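Local atomic coordinates of ricin B lectin (Clostridium thermocellum, PDB entry 3VSF), a protein that is an exo-beta-1,3-galactanase, probably hydrolysing beta-1,3-linked galactan through its family 43 glycoside hydrolase domain, and carries a ricin-type lectin domain that binds galactose. Residues A[327-332]-A[337-342]. Numbering follows the deposited sequence.
Sequences PLNFIS and ELPYYD
Asn-329 and Glu-337 run abreast, ends toward the same side, their amide and carboxylate planes nearly perpendicular at 86°. The two residues also form an antiparallel hydrogen-bonded backbone pair, Asn-329 N giving to Glu-337 O at 2.9 Å and Glu-337 N to Asn-329 O at 2.8 Å. Between the side chains the bond is weak: Asn-329 ND2 stands 3.4 Å from Glu-337 OE1. The same ND2 packs on Pro-339 CG at 3.7 Å and gives to a water that sits at the edge of the Tyr-341 ring, in its plane, and bonds its OH. With CG anti to the backbone N (chi1 157°), Glu-337 stretches out to bring OE2 to a salt bridge with Arg-419; CD1 of Ile-331 comes against its CB. A short turn joins strand 322-330 to strand 336-337, an outer strand of a four-stranded antiparallel sheet, one blade of the family 43 beta-propeller. The chain then runs towards the lectin domain, where Asn-440, which binds galactose in another crystal structure of the protein though none is bound here, lies about 7 Å from Pro-339, side chain to side chain. Pro-327 CG touches Tyr-341 CE2 at 3.8 Å. Leu-328 CD1 meets Leu-338 CD2 at 4.2 Å.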
loop_
_atom_site.group_PDB
_atom_site.type_symbol
_atom_site.label_atom_id
_atom_site.label_comp_id
_atom_site.label_asym_id
_atom_site.label_seq_id
_atom_site.Cartn_x
_atom_site.Cartn_y
_atom_site.Cartn_z
ATOM N N PRO A 327 4.980 2.365 -1.763
ATOM C CA PRO A 327 6.032 1.362 -1.588
ATOM C C PRO A 327 5.855 0.598 -0.281
ATOM O O PRO A 327 5.556 1.202 0.748
ATOM C CB PRO A 327 7.304 2.207 -1.532
ATOM C CG PRO A 327 6.852 3.507 -0.965
ATOM C CD PRO A 327 5.467 3.732 -1.505
ATOM N N LEU A 328 6.024 -0.719 -0.331
ATOM C CA LEU A 328 5.971 -1.541 0.871
ATOM C C LEU A 328 7.388 -1.808 1.366
ATOM O O LEU A 328 8.126 -2.589 0.766
ATOM C CB LEU A 328 5.251 -2.861 0.594
ATOM C CG LEU A 328 5.122 -3.820 1.779
ATOM C CD1 LEU A 328 4.314 -3.184 2.899
ATOM C CD2 LEU A 328 4.497 -5.138 1.345
ATOM N N ASN A 329 7.764 -1.154 2.460
ATOM C CA ASN A 329 9.124 -1.247 2.976
ATOM C C ASN A 329 9.283 -2.295 4.073
ATOM O O ASN A 329 8.391 -2.486 4.899
ATOM C CB ASN A 329 9.595 0.121 3.476
ATOM C CG ASN A 329 9.589 1.174 2.383
ATOM O OD1 ASN A 329 9.903 0.888 1.228
ATOM N ND2 ASN A 329 9.227 2.400 2.745
ATOM N N PHE A 330 10.428 -2.971 4.073
ATOM C CA PHE A 330 10.717 -3.996 5.067
ATOM C C PHE A 330 11.821 -3.557 6.026
ATOM O O PHE A 330 13.006 -3.709 5.727
ATOM C CB PHE A 330 11.123 -5.305 4.383
ATOM C CG PHE A 330 9.991 -6.008 3.687
ATOM C CD1 PHE A 330 9.342 -7.074 4.293
ATOM C CD2 PHE A 330 9.576 -5.608 2.427
ATOM C CE1 PHE A 330 8.302 -7.725 3.655
ATOM C CE2 PHE A 330 8.536 -6.256 1.786
ATOM C CZ PHE A 330 7.899 -7.315 2.400
ATOM N N ILE A 331 11.432 -3.009 7.174
ATOM C CA ILE A 331 12.391 -2.669 8.218
ATOM C C ILE A 331 13.147 -3.924 8.632
ATOM O O ILE A 331 14.375 -3.924 8.731
ATOM C CB ILE A 331 11.702 -2.076 9.463
ATOM C CG1 ILE A 331 11.429 -0.584 9.271
ATOM C CG2 ILE A 331 12.567 -2.279 10.695
ATOM C CD1 ILE A 331 10.462 -0.275 8.161
ATOM N N SER A 332 12.396 -4.993 8.866
ATOM C CA SER A 332 12.966 -6.282 9.232
ATOM C C SER A 332 12.129 -7.393 8.610
ATOM O O SER A 332 11.086 -7.130 8.013
ATOM C CB SER A 332 12.998 -6.436 10.753
ATOM O OG SER A 332 13.527 -7.696 11.130
ATOM N N GLU A 337 6.535 -1.756 6.824
ATOM C CA GLU A 337 6.142 -0.354 6.853
ATOM C C GLU A 337 5.427 0.033 5.566
ATOM O O GLU A 337 5.857 -0.335 4.473
ATOM C CB GLU A 337 7.373 0.534 7.052
ATOM C CG GLU A 337 7.201 1.967 6.571
ATOM C CD GLU A 337 8.508 2.743 6.568
ATOM O OE1 GLU A 337 8.630 3.708 5.783
ATOM O OE2 GLU A 337 9.413 2.392 7.354
ATOM N N LEU A 338 4.335 0.778 5.699
ATOM C CA LEU A 338 3.581 1.240 4.540
ATOM C C LEU A 338 3.296 2.734 4.663
ATOM O O LEU A 338 2.264 3.133 5.198
ATOM C CB LEU A 338 2.280 0.446 4.396
ATOM C CG LEU A 338 1.535 0.521 3.060
ATOM C CD1 LEU A 338 0.634 1.745 2.987
ATOM C CD2 LEU A 338 2.511 0.489 1.890
ATOM N N PRO A 339 4.226 3.564 4.169
ATOM C CA PRO A 339 4.127 5.023 4.264
ATOM C C PRO A 339 3.215 5.604 3.193
ATOM O O PRO A 339 3.044 4.993 2.140
ATOM C CB PRO A 339 5.565 5.473 4.014
ATOM C CG PRO A 339 6.104 4.440 3.085
ATOM C CD PRO A 339 5.467 3.137 3.501
ATOM N N TYR A 340 2.639 6.770 3.463
ATOM C CA TYR A 340 1.813 7.451 2.474
ATOM C C TYR A 340 2.518 8.673 1.898
ATOM O O TYR A 340 2.822 9.625 2.616
ATOM C CB TYR A 340 0.469 7.871 3.070
ATOM C CG TYR A 340 -0.348 8.741 2.139
ATOM C CD1 TYR A 340 -1.119 8.179 1.128
ATOM C CD2 TYR A 340 -0.341 10.123 2.264
ATOM C CE1 TYR A 340 -1.863 8.970 0.271
ATOM C CE2 TYR A 340 -1.083 10.923 1.412
ATOM C CZ TYR A 340 -1.842 10.341 0.419
ATOM O OH TYR A 340 -2.580 11.132 -0.430
ATOM N N TYR A 341 2.771 8.636 0.596
ATOM C CA TYR A 341 3.327 9.776 -0.113
ATOM C C TYR A 341 2.280 10.297 -1.085
ATOM O O TYR A 341 1.763 9.543 -1.907
ATOM C CB TYR A 341 4.589 9.370 -0.874
ATOM C CG TYR A 341 5.651 8.724 -0.013
ATOM C CD1 TYR A 341 5.906 9.182 1.272
ATOM C CD2 TYR A 341 6.397 7.652 -0.488
ATOM C CE1 TYR A 341 6.878 8.591 2.061
ATOM C CE2 TYR A 341 7.368 7.055 0.293
ATOM C CZ TYR A 341 7.605 7.529 1.566
ATOM O OH TYR A 341 8.572 6.935 2.345
ATOM N N ASP A 342 1.958 11.583 -0.990
ATOM C CA ASP A 342 0.969 12.178 -1.879
ATOM C C ASP A 342 1.422 12.039 -3.329
ATOM O O ASP A 342 0.606 12.044 -4.251
ATOM C CB ASP A 342 0.739 13.646 -1.525
ATOM C CG ASP A 342 -0.575 14.176 -2.065
ATOM O OD1 ASP A 342 -1.605 14.030 -1.372
ATOM O OD2 ASP A 342 -0.579 14.737 -3.180
HETATM O O HOH W 1 10.236 4.894 1.039
#